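Local coordinates for tail spike protein (Acinetobacter phage vB_AbaP_AS12, PDB 6EU4) that probably recognises and degrades the capsular polysaccharide of its Acinetobacter baumannii host, as a trimeric, beta-helical tailspike of the phage, at residues A[377-382]-A[411-416]; A[316-321]-A[339-344]; A[133-138]-A[180-185]; A[189-194]-A[217-222]; A[518-523]-A[537-542]. One frame throughout, in Å; residues are numbered along the deposited sequence.

How the contacts relate
Contacts 1, 2 and 4 join successive parallel strands of the beta-helix, each with a corner where a serine hydroxyl accepts a backbone N-H across the gap. Contacts 1 and 2 touch, their centres about 10 Å apart: Lys380 meets Ser343 and Glu344. Contact 3, formed by loops that follow strands, lies about 11 Å from contact 4 between centres and relies more on water. Contacts 3, 4 and 5 are buried; 1 and 2 only partly, with Asn378 and Tyr319 exposed at the turns beside buried serines. Contacts 1 to 4 reach the second subunit. Contact 5 stands apart, about 70 Å from contact 4 between centres, in an antiparallel, mainly apolar hairpin facing the third subunit.

Contact 1. Residues A[377-382]-A[411-416]; sequences SNSKVK and GGSVFE
Strands 380-382 and 414-416 run parallel, their axes 4.7 Å apart and 5° from exact alignment. Val381 lies at the centre of the register: its N donates to Val414 O at 3.0 Å, and its O accepts from Glu416 N. Before the strands, the backbone pairing gives way to a side chain, as Ser379 N donates to Ser413 OG at 2.9 Å. That hydroxyl also bonds to Glu410 O, so it ties the turn before its own strand to the backbone of Ser379. Further back, Asn378 N reaches Gly411 O from above the carbonyl plane, and a water joins Asn378 OD1 to Gly412 O. Among the side chains, Val381 CG1 meets the edge of the Phe415 ring in its plane, 3.9 Å from CD1. The phenyl group is carried there with CG anti to the backbone N (chi1 180°). On the other face Lys380 CB rests on Val414 CG1 at 3.7 Å, and Lys382 CD passes 3.5 Å from Glu416 OE1. Val381 and Phe415 pack on Val375 of strand 371-376, while Lys380 NZ hydrogen-bonds to Glu420 O of the second subunit and forms a salt bridge with Glu344 OE1 of the neighbouring strand 344-348.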
# COMPACT_ATOMS: atom_id res chain seq x y z
N SER A 377 15.17 -13.44 -14.40
CA SER A 377 16.43 -12.82 -13.95
C SER A 377 16.31 -12.19 -12.56
O SER A 377 16.41 -10.97 -12.38
CB SER A 377 16.89 -11.77 -14.97
OG SER A 377 17.15 -12.37 -16.22
N ASN A 378 16.11 -13.05 -11.56
CA ASN A 378 16.11 -12.62 -10.16
C ASN A 378 15.01 -11.59 -9.87
O ASN A 378 15.18 -10.70 -9.03
CB ASN A 378 17.47 -12.08 -9.75
CG ASN A 378 18.51 -13.17 -9.69
OD1 ASN A 378 18.32 -14.17 -9.00
ND2 ASN A 378 19.59 -12.99 -10.43
N SER A 379 13.87 -11.75 -10.51
CA SER A 379 12.71 -10.93 -10.19
C SER A 379 11.95 -11.51 -9.00
O SER A 379 12.10 -12.67 -8.62
CB SER A 379 11.78 -10.82 -11.39
OG SER A 379 12.31 -9.95 -12.38
N LYS A 380 11.13 -10.65 -8.40
CA LYS A 380 10.20 -11.06 -7.35
C LYS A 380 8.88 -10.41 -7.70
O LYS A 380 8.79 -9.18 -7.72
CB LYS A 380 10.61 -10.59 -5.95
CG LYS A 380 12.03 -10.31 -5.70
CD LYS A 380 12.15 -9.60 -4.35
CE LYS A 380 13.52 -9.11 -4.07
NZ LYS A 380 13.59 -8.41 -2.75
N VAL A 381 7.85 -11.21 -7.98
CA VAL A 381 6.55 -10.69 -8.35
C VAL A 381 5.53 -11.33 -7.43
O VAL A 381 5.50 -12.56 -7.30
CB VAL A 381 6.21 -10.98 -9.83
CG1 VAL A 381 4.77 -10.68 -10.14
CG2 VAL A 381 7.12 -10.17 -10.75
N LYS A 382 4.70 -10.51 -6.79
CA LYS A 382 3.67 -11.01 -5.88
C LYS A 382 2.32 -10.44 -6.25
O LYS A 382 2.19 -9.22 -6.43
CB LYS A 382 3.98 -10.66 -4.43
CG LYS A 382 2.90 -11.14 -3.48
CD LYS A 382 3.33 -10.91 -2.05
CE LYS A 382 2.33 -11.49 -1.05
NZ LYS A 382 2.62 -11.04 0.35
N GLY A 411 15.41 -18.19 -13.73
CA GLY A 411 16.63 -17.45 -13.45
C GLY A 411 16.71 -16.84 -12.05
O GLY A 411 17.10 -15.68 -11.90
N GLY A 412 16.39 -17.64 -11.03
CA GLY A 412 16.44 -17.19 -9.66
C GLY A 412 15.24 -16.38 -9.20
O GLY A 412 15.24 -15.89 -8.07
N SER A 413 14.23 -16.22 -10.05
CA SER A 413 13.06 -15.41 -9.72
C SER A 413 12.14 -16.13 -8.74
O SER A 413 12.22 -17.35 -8.54
CB SER A 413 12.28 -15.06 -10.97
OG SER A 413 13.08 -14.26 -11.84
N VAL A 414 11.23 -15.36 -8.15
CA VAL A 414 10.18 -15.89 -7.28
C VAL A 414 8.87 -15.23 -7.69
O VAL A 414 8.83 -14.03 -7.99
CB VAL A 414 10.50 -15.68 -5.79
CG1 VAL A 414 10.64 -14.22 -5.45
CG2 VAL A 414 9.44 -16.35 -4.93
N PHE A 415 7.81 -16.04 -7.72
CA PHE A 415 6.47 -15.63 -8.10
C PHE A 415 5.52 -16.11 -7.02
O PHE A 415 5.53 -17.29 -6.66
CB PHE A 415 6.09 -16.24 -9.46
CG PHE A 415 4.71 -15.88 -9.95
CD1 PHE A 415 4.36 -14.55 -10.20
CD2 PHE A 415 3.78 -16.87 -10.21
CE1 PHE A 415 3.10 -14.23 -10.70
CE2 PHE A 415 2.52 -16.55 -10.70
CZ PHE A 415 2.18 -15.23 -10.94
N GLU A 416 4.69 -15.20 -6.50
CA GLU A 416 3.81 -15.49 -5.38
C GLU A 416 2.38 -15.10 -5.76
O GLU A 416 2.16 -14.00 -6.28
CB GLU A 416 4.26 -14.73 -4.11
CG GLU A 416 5.67 -15.13 -3.64
CD GLU A 416 6.33 -14.14 -2.66
OE1 GLU A 416 6.07 -12.92 -2.72
OE2 GLU A 416 7.14 -14.58 -1.84
O HOH W 1 17.60 -15.22 -6.41
O HOH W 2 14.30 -13.53 -6.66

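Contact 2. Residues A[316-321]-A[339-344]; sequences KIVYSN and YAEGSE
Ser343 reaches across to the 316-321 segment at the corner where both strands turn. Its CB lies 3.2 Å from Ser320 O and 3.6 Å from Ile317 O. From there OG, anti to the carbonyl carbon (chi1 -67°), accepts the N-H of Ser320 at 3.0 Å with an angle of 155°. The same oxygen lies 3.0 Å from Ile317 O and 3.6 Å from Ile317 CG2, lodged against both backbone and methyl. Regular parallel pairing precedes this corner, with Ile317 N donating to Tyr339 O and Tyr319 N to Glu341 O; it resumes afterwards with Glu344 N donating to Ser320 O. Val318 CG2 meets the edge of the Tyr339 ring near its plane, 4.2 Å from CE2. Tyr339 OH in turn donates to Glu341 OE1 at 2.7 Å, approaching from above the carboxylate plane. A water links Glu341 OE2 to Tyr319 OH, whose ring crosses the glutamate with planes 58° apart. The segments lie between strand 284-304, which bonds to the backbone of Lys316 and Val318, and strand 371-376, on which Tyr339 packs; Asn321 OD1 bonds to Gly293 N and its amide to Asn349 and Asn351 of the second subunit, where Glu344 OE2 accepts from Gly386 N.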
# COMPACT_ATOMS: atom_id res chain seq x y z
N LYS A 316 6.37 -3.26 -18.88
CA LYS A 316 7.73 -3.77 -19.02
C LYS A 316 8.53 -3.12 -17.90
O LYS A 316 8.68 -1.89 -17.87
CB LYS A 316 8.31 -3.43 -20.38
CG LYS A 316 9.77 -3.86 -20.50
CD LYS A 316 10.36 -3.53 -21.88
CE LYS A 316 11.77 -3.99 -21.99
NZ LYS A 316 12.32 -3.68 -23.36
N ILE A 317 9.02 -3.94 -16.96
CA ILE A 317 9.65 -3.44 -15.73
C ILE A 317 10.99 -4.13 -15.58
O ILE A 317 11.06 -5.34 -15.29
CB ILE A 317 8.75 -3.65 -14.51
CG1 ILE A 317 7.38 -3.01 -14.78
CG2 ILE A 317 9.40 -3.03 -13.28
CD1 ILE A 317 6.42 -3.01 -13.61
N VAL A 318 12.06 -3.37 -15.76
CA VAL A 318 13.42 -3.88 -15.82
C VAL A 318 14.26 -3.20 -14.75
O VAL A 318 14.29 -1.97 -14.65
CB VAL A 318 14.01 -3.67 -17.23
CG1 VAL A 318 15.45 -4.09 -17.28
CG2 VAL A 318 13.17 -4.45 -18.26
N TYR A 319 14.95 -4.01 -13.95
CA TYR A 319 15.82 -3.55 -12.86
C TYR A 319 15.18 -2.42 -12.04
O TYR A 319 15.80 -1.40 -11.74
CB TYR A 319 17.18 -3.13 -13.40
CG TYR A 319 17.94 -4.30 -14.00
CD1 TYR A 319 18.25 -5.42 -13.23
CD2 TYR A 319 18.36 -4.27 -15.32
CE1 TYR A 319 18.94 -6.50 -13.78
CE2 TYR A 319 19.06 -5.33 -15.87
CZ TYR A 319 19.33 -6.44 -15.10
OH TYR A 319 20.03 -7.50 -15.65
N SER A 320 13.95 -2.67 -11.59
CA SER A 320 13.13 -1.69 -10.90
C SER A 320 12.51 -2.33 -9.67
O SER A 320 12.48 -3.55 -9.54
CB SER A 320 12.00 -1.16 -11.80
OG SER A 320 12.51 -0.60 -12.99
N ASN A 321 11.98 -1.50 -8.77
CA ASN A 321 11.09 -2.04 -7.73
C ASN A 321 9.89 -1.12 -7.60
O ASN A 321 10.03 0.09 -7.38
CB ASN A 321 11.85 -2.27 -6.40
CG ASN A 321 12.18 -1.00 -5.61
OD1 ASN A 321 13.02 -0.19 -6.00
ND2 ASN A 321 11.57 -0.89 -4.43
N TYR A 339 6.04 -8.01 -17.95
CA TYR A 339 7.39 -8.51 -18.15
C TYR A 339 8.26 -7.92 -17.06
O TYR A 339 8.42 -6.70 -16.98
CB TYR A 339 7.92 -8.13 -19.53
CG TYR A 339 9.34 -8.57 -19.74
CD1 TYR A 339 9.62 -9.84 -20.19
CD2 TYR A 339 10.41 -7.72 -19.45
CE1 TYR A 339 10.93 -10.27 -20.38
CE2 TYR A 339 11.72 -8.14 -19.64
CZ TYR A 339 11.97 -9.42 -20.08
OH TYR A 339 13.27 -9.86 -20.26
N ALA A 340 8.84 -8.77 -16.21
CA ALA A 340 9.67 -8.35 -15.09
C ALA A 340 11.02 -9.02 -15.22
O ALA A 340 11.11 -10.26 -15.24
CB ALA A 340 9.04 -8.71 -13.74
N GLU A 341 12.08 -8.21 -15.29
CA GLU A 341 13.45 -8.68 -15.44
C GLU A 341 14.28 -7.96 -14.38
O GLU A 341 14.36 -6.73 -14.39
CB GLU A 341 13.98 -8.39 -16.85
CG GLU A 341 15.43 -8.79 -17.04
CD GLU A 341 15.97 -8.48 -18.42
OE1 GLU A 341 15.18 -8.17 -19.35
OE2 GLU A 341 17.21 -8.53 -18.56
N GLY A 342 14.84 -8.71 -13.45
CA GLY A 342 15.57 -8.11 -12.35
C GLY A 342 14.78 -7.13 -11.51
O GLY A 342 15.37 -6.19 -10.96
N SER A 343 13.47 -7.35 -11.35
CA SER A 343 12.60 -6.37 -10.71
C SER A 343 11.78 -6.99 -9.60
O SER A 343 11.44 -8.17 -9.64
CB SER A 343 11.65 -5.74 -11.73
OG SER A 343 12.37 -4.96 -12.65
N GLU A 344 11.44 -6.15 -8.62
CA GLU A 344 10.51 -6.49 -7.55
C GLU A 344 9.21 -5.74 -7.80
O GLU A 344 9.22 -4.51 -7.86
CB GLU A 344 11.08 -6.12 -6.17
CG GLU A 344 10.06 -6.36 -5.04
CD GLU A 344 10.66 -6.35 -3.64
OE1 GLU A 344 11.88 -6.11 -3.44
OE2 GLU A 344 9.87 -6.57 -2.70
O HOH W 3 18.78 -10.07 -17.17

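Contact 3. Residues A[133-138]-A[180-185]; sequences YNSNTT and IPRVGD
Two loops of the beta-helix meet here, one following strand 131-133, the other, after strand 175-179, containing a type II beta turn from Arg182 to Asp185. The parallel pairing of the two strands extends one bond into the loops, Ile180 N donating to Tyr133 O at 2.9 Å. Asn134 then takes over with its side chain: ND2 donates to Ile180 O at 2.9 Å, an almost straight bond of 170°. The acceptor lies in the amide plane of Asn134, although the donor stands 40° above the carbonyl plane. Beyond it, Arg182 runs extended from CG to NE alongside the other loop. Its CG lies 3.9 Å from Asn134 CB, and Ser135 CB covers one face of the guanidinium, 3.8 Å from NE. At the guanidinium edge, one water accepts from both Arg182 NE and Ser135 N. A different water, at the backbone, accepts from Arg182 N and Ser135 OG and donates to Asp185 OD2; Ser135 OG also accepts from Gln189 N. A salt bridge from Arg182 NH2 to Asp146 of the second subunit, with water bridges to Ser135 of its own chain, thus fixes the guanidinium's orientation and couples the loop to the subunit interface.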
# COMPACT_ATOMS: atom_id res chain seq x y z
N TYR A 133 11.36 24.15 -20.88
CA TYR A 133 11.43 24.79 -19.59
C TYR A 133 12.67 24.26 -18.87
O TYR A 133 13.16 23.18 -19.19
CB TYR A 133 10.16 24.53 -18.77
CG TYR A 133 9.85 23.06 -18.49
CD1 TYR A 133 9.26 22.24 -19.45
CD2 TYR A 133 10.13 22.49 -17.25
CE1 TYR A 133 8.98 20.91 -19.18
CE2 TYR A 133 9.85 21.15 -16.98
CZ TYR A 133 9.28 20.37 -17.95
OH TYR A 133 8.99 19.04 -17.69
N ASN A 134 13.16 25.04 -17.90
CA ASN A 134 14.37 24.69 -17.18
C ASN A 134 14.00 24.29 -15.77
O ASN A 134 13.57 23.15 -15.54
CB ASN A 134 15.39 25.84 -17.22
CG ASN A 134 15.76 26.26 -18.63
OD1 ASN A 134 15.71 27.45 -18.96
ND2 ASN A 134 16.17 25.30 -19.46
N SER A 135 14.17 25.16 -14.77
CA SER A 135 13.96 24.81 -13.38
C SER A 135 13.17 25.92 -12.70
O SER A 135 13.09 27.05 -13.18
CB SER A 135 15.30 24.58 -12.68
OG SER A 135 15.88 23.39 -13.19
N ASN A 136 12.60 25.59 -11.54
CA ASN A 136 11.82 26.55 -10.76
C ASN A 136 10.73 27.19 -11.60
O ASN A 136 10.48 28.39 -11.53
CB ASN A 136 12.73 27.62 -10.16
CG ASN A 136 12.27 28.07 -8.78
OD1 ASN A 136 12.81 27.65 -7.75
ND2 ASN A 136 11.28 28.94 -8.76
N THR A 137 10.06 26.37 -12.41
CA THR A 137 9.04 26.84 -13.32
C THR A 137 7.68 26.32 -12.87
O THR A 137 7.50 25.10 -12.73
CB THR A 137 9.32 26.35 -14.74
OG1 THR A 137 10.67 26.65 -15.06
CG2 THR A 137 8.43 27.05 -15.73
N THR A 138 6.74 27.23 -12.66
CA THR A 138 5.35 26.88 -12.37
C THR A 138 4.52 27.30 -13.57
O THR A 138 4.57 28.47 -13.99
CB THR A 138 4.86 27.53 -11.07
OG1 THR A 138 5.58 26.96 -9.97
CG2 THR A 138 3.37 27.28 -10.86
N ILE A 180 14.84 20.86 -19.88
CA ILE A 180 16.29 21.03 -20.08
C ILE A 180 16.92 21.61 -18.82
O ILE A 180 16.47 22.66 -18.33
CB ILE A 180 16.58 21.94 -21.29
CG1 ILE A 180 15.88 21.42 -22.54
CG2 ILE A 180 18.09 22.11 -21.49
CD1 ILE A 180 16.14 22.24 -23.85
N PRO A 181 18.00 21.03 -18.27
CA PRO A 181 18.62 21.64 -17.09
C PRO A 181 19.19 23.01 -17.40
O PRO A 181 19.68 23.28 -18.50
CB PRO A 181 19.73 20.65 -16.70
CG PRO A 181 19.34 19.37 -17.39
CD PRO A 181 18.67 19.79 -18.66
N ARG A 182 19.16 23.88 -16.39
CA ARG A 182 19.94 25.11 -16.46
C ARG A 182 21.41 24.78 -16.71
O ARG A 182 21.90 23.72 -16.34
CB ARG A 182 19.82 25.89 -15.15
CG ARG A 182 18.44 26.42 -14.82
CD ARG A 182 18.47 27.02 -13.38
NE ARG A 182 17.27 27.77 -13.06
CZ ARG A 182 17.03 28.32 -11.87
NH1 ARG A 182 17.89 28.17 -10.87
NH2 ARG A 182 15.91 29.01 -11.68
N VAL A 183 22.12 25.72 -17.35
CA VAL A 183 23.55 25.54 -17.57
C VAL A 183 24.25 25.44 -16.23
O VAL A 183 23.99 26.23 -15.31
CB VAL A 183 24.11 26.69 -18.43
CG1 VAL A 183 23.50 26.64 -19.81
CG2 VAL A 183 23.85 28.04 -17.78
N GLY A 184 25.11 24.43 -16.09
CA GLY A 184 25.76 24.13 -14.83
C GLY A 184 25.06 23.11 -13.96
O GLY A 184 25.69 22.56 -13.04
N ASP A 185 23.78 22.83 -14.22
CA ASP A 185 23.02 21.86 -13.46
C ASP A 185 22.93 20.54 -14.23
O ASP A 185 23.17 20.49 -15.44
CB ASP A 185 21.60 22.37 -13.18
CG ASP A 185 21.56 23.51 -12.18
OD1 ASP A 185 22.59 23.76 -11.50
OD2 ASP A 185 20.50 24.15 -12.08
O HOH W 4 18.53 23.15 -13.58
O HOH W 5 15.05 28.16 -14.86
O HOH W 6 13.68 30.43 -13.53

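Contact 4. Residues A[189-194]-A[217-222]; sequences QNNHLS and ALSTYK
Side-chain hydrogen bonds supplement the backbone pairing here, one of them joining His192 ND1 and Thr220 OG1 at 2.8 Å. The hydroxyl oxygen meets the imidazole at its edge, near the ring plane, and the angle is 166°. Thr220 OG1 lies between the backbone N and the carbonyl carbon (chi1 62°), which places it beside the histidine. At the corner Ser219 OG accepts from Asn191 N at 3.1 Å and donates to Ala217 O. Asn190 N reaches that same oxygen from the opposite face of its plane. Water adds further links: one joins Asn191 ND2, Ser219 OG and Tyr221 OH, and another Leu193 O to Thr220 OG1. Tyr221 OH also bonds to Tyr133 OH, and Asn191 OD1 accepts from Thr137 N. Backbone bonds carry the register onward, Leu193 N donating to Thr220 O and Lys222 N to Leu193 O. Apolar packing is concentrated at Leu193, whose CD2 approaches Tyr221 CE2 to 3.7 Å, the side chains alongside each other. Separately, the Leu218 CD1 methyl lies beside Gln189 NE2, which donates to Asn190 OD1. Strand 138-141 flanks the 189-194 segment, strand 241-250 flanks 217-222 with Trp243 stacked on Tyr221, and His192 NE2 reaches Glu144 of the second subunit.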
# COMPACT_ATOMS: atom_id res chain seq x y z
N GLN A 189 14.69 20.86 -12.59
CA GLN A 189 14.21 20.51 -11.27
C GLN A 189 13.37 21.63 -10.66
O GLN A 189 13.38 22.78 -11.10
CB GLN A 189 15.37 20.19 -10.33
CG GLN A 189 16.37 21.29 -10.12
CD GLN A 189 17.43 20.87 -9.14
OE1 GLN A 189 18.39 20.18 -9.51
NE2 GLN A 189 17.24 21.22 -7.87
N ASN A 190 12.63 21.25 -9.61
CA ASN A 190 11.78 22.17 -8.86
C ASN A 190 10.76 22.85 -9.76
O ASN A 190 10.43 24.03 -9.58
CB ASN A 190 12.63 23.19 -8.11
CG ASN A 190 13.57 22.52 -7.13
OD1 ASN A 190 14.78 22.44 -7.36
ND2 ASN A 190 13.02 22.00 -6.04
N ASN A 191 10.19 22.08 -10.68
CA ASN A 191 9.12 22.55 -11.55
C ASN A 191 7.79 22.02 -11.04
O ASN A 191 7.71 20.97 -10.39
CB ASN A 191 9.37 22.08 -12.98
CG ASN A 191 10.65 22.64 -13.54
OD1 ASN A 191 10.87 23.83 -13.51
ND2 ASN A 191 11.51 21.76 -14.03
N HIS A 192 6.74 22.77 -11.34
CA HIS A 192 5.41 22.49 -10.79
C HIS A 192 4.43 22.84 -11.90
O HIS A 192 4.05 24.01 -12.07
CB HIS A 192 5.19 23.27 -9.50
CG HIS A 192 6.25 22.97 -8.48
ND1 HIS A 192 6.32 21.76 -7.83
CD2 HIS A 192 7.36 23.66 -8.12
CE1 HIS A 192 7.39 21.74 -7.05
NE2 HIS A 192 8.05 22.87 -7.22
N LEU A 193 4.05 21.83 -12.67
CA LEU A 193 3.22 21.98 -13.86
C LEU A 193 1.84 21.41 -13.59
O LEU A 193 1.72 20.32 -13.02
CB LEU A 193 3.83 21.25 -15.05
CG LEU A 193 4.91 21.95 -15.86
CD1 LEU A 193 5.97 22.54 -14.98
CD2 LEU A 193 5.49 21.01 -16.90
N SER A 194 0.79 22.13 -14.01
CA SER A 194 -0.54 21.57 -13.78
C SER A 194 -1.58 22.11 -14.75
O SER A 194 -1.59 23.30 -15.07
CB SER A 194 -1.03 21.83 -12.36
OG SER A 194 -1.11 23.21 -12.08
N ALA A 217 14.07 16.27 -11.74
CA ALA A 217 14.12 15.97 -10.32
C ALA A 217 13.24 16.93 -9.56
O ALA A 217 13.00 18.07 -9.99
CB ALA A 217 15.55 16.08 -9.77
N LEU A 218 12.82 16.49 -8.38
CA LEU A 218 12.31 17.38 -7.35
C LEU A 218 11.14 18.23 -7.86
O LEU A 218 11.12 19.46 -7.70
CB LEU A 218 13.43 18.27 -6.82
CG LEU A 218 14.60 17.52 -6.20
CD1 LEU A 218 15.81 18.45 -6.13
CD2 LEU A 218 14.27 16.98 -4.82
N SER A 219 10.16 17.58 -8.49
CA SER A 219 9.13 18.29 -9.24
C SER A 219 7.77 17.66 -9.02
O SER A 219 7.66 16.50 -8.59
CB SER A 219 9.42 18.28 -10.75
OG SER A 219 10.56 19.06 -11.06
N THR A 220 6.73 18.43 -9.34
CA THR A 220 5.37 17.91 -9.34
C THR A 220 4.73 18.17 -10.70
O THR A 220 4.84 19.27 -11.26
CB THR A 220 4.48 18.51 -8.24
OG1 THR A 220 4.36 19.92 -8.43
CG2 THR A 220 5.07 18.23 -6.85
N TYR A 221 4.05 17.14 -11.20
CA TYR A 221 3.29 17.18 -12.44
C TYR A 221 1.86 16.76 -12.09
O TYR A 221 1.66 15.69 -11.51
CB TYR A 221 3.90 16.23 -13.48
CG TYR A 221 5.28 16.64 -13.95
CD1 TYR A 221 6.41 16.28 -13.23
CD2 TYR A 221 5.44 17.38 -15.11
CE1 TYR A 221 7.68 16.67 -13.65
CE2 TYR A 221 6.72 17.78 -15.54
CZ TYR A 221 7.83 17.42 -14.81
OH TYR A 221 9.09 17.81 -15.23
N LYS A 222 0.88 17.59 -12.43
CA LYS A 222 -0.50 17.32 -12.05
C LYS A 222 -1.45 17.68 -13.18
O LYS A 222 -1.30 18.73 -13.80
CB LYS A 222 -0.91 18.11 -10.80
CG LYS A 222 -0.06 17.86 -9.57
CD LYS A 222 -0.73 18.46 -8.31
CE LYS A 222 0.06 18.16 -7.02
NZ LYS A 222 0.20 16.71 -6.77
O HOH W 7 11.12 18.75 -13.71
O HOH W 8 2.22 20.52 -10.08

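Contact 5. Residues A[518-523]-A[537-542]; sequences VPYLVQ and QLAFAI
Leu521 O receives the shortest polar bond of the pair, from Phe540 N at 2.8 Å, nearly straight at 173°. The return bond, Leu521 N to Phe540 O, is longer at 3.3 Å but lies in the carbonyl plane on a lone pair. Gln523 and Leu538 form the next hydrogen-bonded pair, and Ile542 N donates to Pro519 O at the other end, as expected for an antiparallel hairpin. Apolar contacts occupy both faces. On one, the Tyr520 ring lies over Ala541, whose CA is 3.9 Å from the ring centroid and 20° off its normal, a CH-pi contact. Ala541 CB approaches Tyr520 CZ at 3.5 Å, and Ala539 CB meets the ring at its edge, near the plane. Tyr520 CG is anti to the carbonyl carbon (chi1 -79°), which swings the ring toward this alanine pair; its hydroxyl bonds to Ser515 O. On the other face Ile542 CD1 crosses Leu521, 4.1 Å from CG, and Phe540 and Gln523 OE1 meet Trp525 of the third subunit. The short alanine side chains are consistent with the ring lying close to the strand. Backbone amides do the polar work across the pair, with mainly apolar side chains on the faces.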
# COMPACT_ATOMS: atom_id res chain seq x y z
N VAL A 518 -12.15 -52.68 2.20
CA VAL A 518 -12.32 -51.98 3.46
C VAL A 518 -11.77 -50.57 3.28
O VAL A 518 -10.90 -50.35 2.43
CB VAL A 518 -11.60 -52.69 4.62
CG1 VAL A 518 -12.24 -54.03 4.91
CG2 VAL A 518 -10.11 -52.85 4.32
N PRO A 519 -12.25 -49.59 4.04
CA PRO A 519 -11.70 -48.23 3.95
C PRO A 519 -10.32 -48.16 4.58
O PRO A 519 -9.96 -48.99 5.42
CB PRO A 519 -12.71 -47.39 4.72
CG PRO A 519 -13.31 -48.34 5.70
CD PRO A 519 -13.34 -49.69 5.03
N TYR A 520 -9.55 -47.13 4.18
CA TYR A 520 -8.17 -46.98 4.62
C TYR A 520 -7.83 -45.55 5.04
O TYR A 520 -8.35 -44.58 4.49
CB TYR A 520 -7.16 -47.33 3.52
CG TYR A 520 -6.91 -48.79 3.30
CD1 TYR A 520 -7.81 -49.58 2.60
CD2 TYR A 520 -5.74 -49.39 3.77
CE1 TYR A 520 -7.56 -50.92 2.38
CE2 TYR A 520 -5.49 -50.72 3.55
CZ TYR A 520 -6.40 -51.49 2.87
OH TYR A 520 -6.15 -52.83 2.66
N LEU A 521 -6.93 -45.46 6.01
CA LEU A 521 -6.03 -44.33 6.16
C LEU A 521 -4.63 -44.81 5.81
O LEU A 521 -4.24 -45.92 6.18
CB LEU A 521 -6.05 -43.79 7.59
CG LEU A 521 -7.31 -43.03 7.99
CD1 LEU A 521 -7.36 -42.80 9.49
CD2 LEU A 521 -7.33 -41.69 7.25
N VAL A 522 -3.89 -43.98 5.07
CA VAL A 522 -2.53 -44.30 4.65
C VAL A 522 -1.64 -43.10 4.94
O VAL A 522 -1.97 -41.97 4.56
CB VAL A 522 -2.46 -44.66 3.15
CG1 VAL A 522 -1.01 -44.96 2.74
CG2 VAL A 522 -3.39 -45.83 2.81
N GLN A 523 -0.54 -43.34 5.63
CA GLN A 523 0.52 -42.35 5.75
C GLN A 523 1.56 -42.69 4.69
O GLN A 523 2.12 -43.79 4.72
CB GLN A 523 1.16 -42.37 7.13
CG GLN A 523 2.45 -41.52 7.23
CD GLN A 523 2.13 -40.04 7.33
OE1 GLN A 523 1.45 -39.58 8.25
NE2 GLN A 523 2.62 -39.27 6.36
N GLN A 537 5.10 -46.46 3.12
CA GLN A 537 3.70 -46.28 3.43
C GLN A 537 3.31 -47.15 4.61
O GLN A 537 3.77 -48.29 4.73
CB GLN A 537 2.79 -46.59 2.23
CG GLN A 537 2.95 -45.64 1.05
CD GLN A 537 2.06 -46.01 -0.13
OE1 GLN A 537 1.75 -47.17 -0.34
NE2 GLN A 537 1.60 -45.01 -0.87
N LEU A 538 2.50 -46.57 5.50
CA LEU A 538 1.81 -47.26 6.57
C LEU A 538 0.32 -47.23 6.25
O LEU A 538 -0.26 -46.14 6.13
CB LEU A 538 2.08 -46.58 7.91
CG LEU A 538 1.19 -46.96 9.10
CD1 LEU A 538 1.23 -48.45 9.39
CD2 LEU A 538 1.61 -46.15 10.33
N ALA A 539 -0.29 -48.40 6.08
CA ALA A 539 -1.70 -48.50 5.72
C ALA A 539 -2.49 -49.12 6.86
O ALA A 539 -2.11 -50.17 7.40
CB ALA A 539 -1.89 -49.33 4.45
N PHE A 540 -3.61 -48.45 7.21
CA PHE A 540 -4.59 -48.95 8.17
C PHE A 540 -5.80 -49.44 7.38
O PHE A 540 -6.56 -48.63 6.84
CB PHE A 540 -5.01 -47.85 9.14
CG PHE A 540 -3.90 -47.36 10.03
CD1 PHE A 540 -3.64 -47.98 11.23
CD2 PHE A 540 -3.15 -46.25 9.67
CE1 PHE A 540 -2.63 -47.54 12.06
CE2 PHE A 540 -2.13 -45.80 10.52
CZ PHE A 540 -1.88 -46.44 11.71
N ALA A 541 -5.97 -50.76 7.30
CA ALA A 541 -7.16 -51.36 6.71
C ALA A 541 -8.23 -51.45 7.79
O ALA A 541 -8.19 -52.34 8.63
CB ALA A 541 -6.83 -52.74 6.14
N ILE A 542 -9.20 -50.54 7.74
CA ILE A 542 -10.08 -50.26 8.87
C ILE A 542 -11.40 -51.02 8.69
O ILE A 542 -12.19 -50.71 7.80
CB ILE A 542 -10.33 -48.75 9.02
CG1 ILE A 542 -9.00 -48.00 9.22
CG2 ILE A 542 -11.30 -48.48 10.18
CD1 ILE A 542 -9.14 -46.51 9.20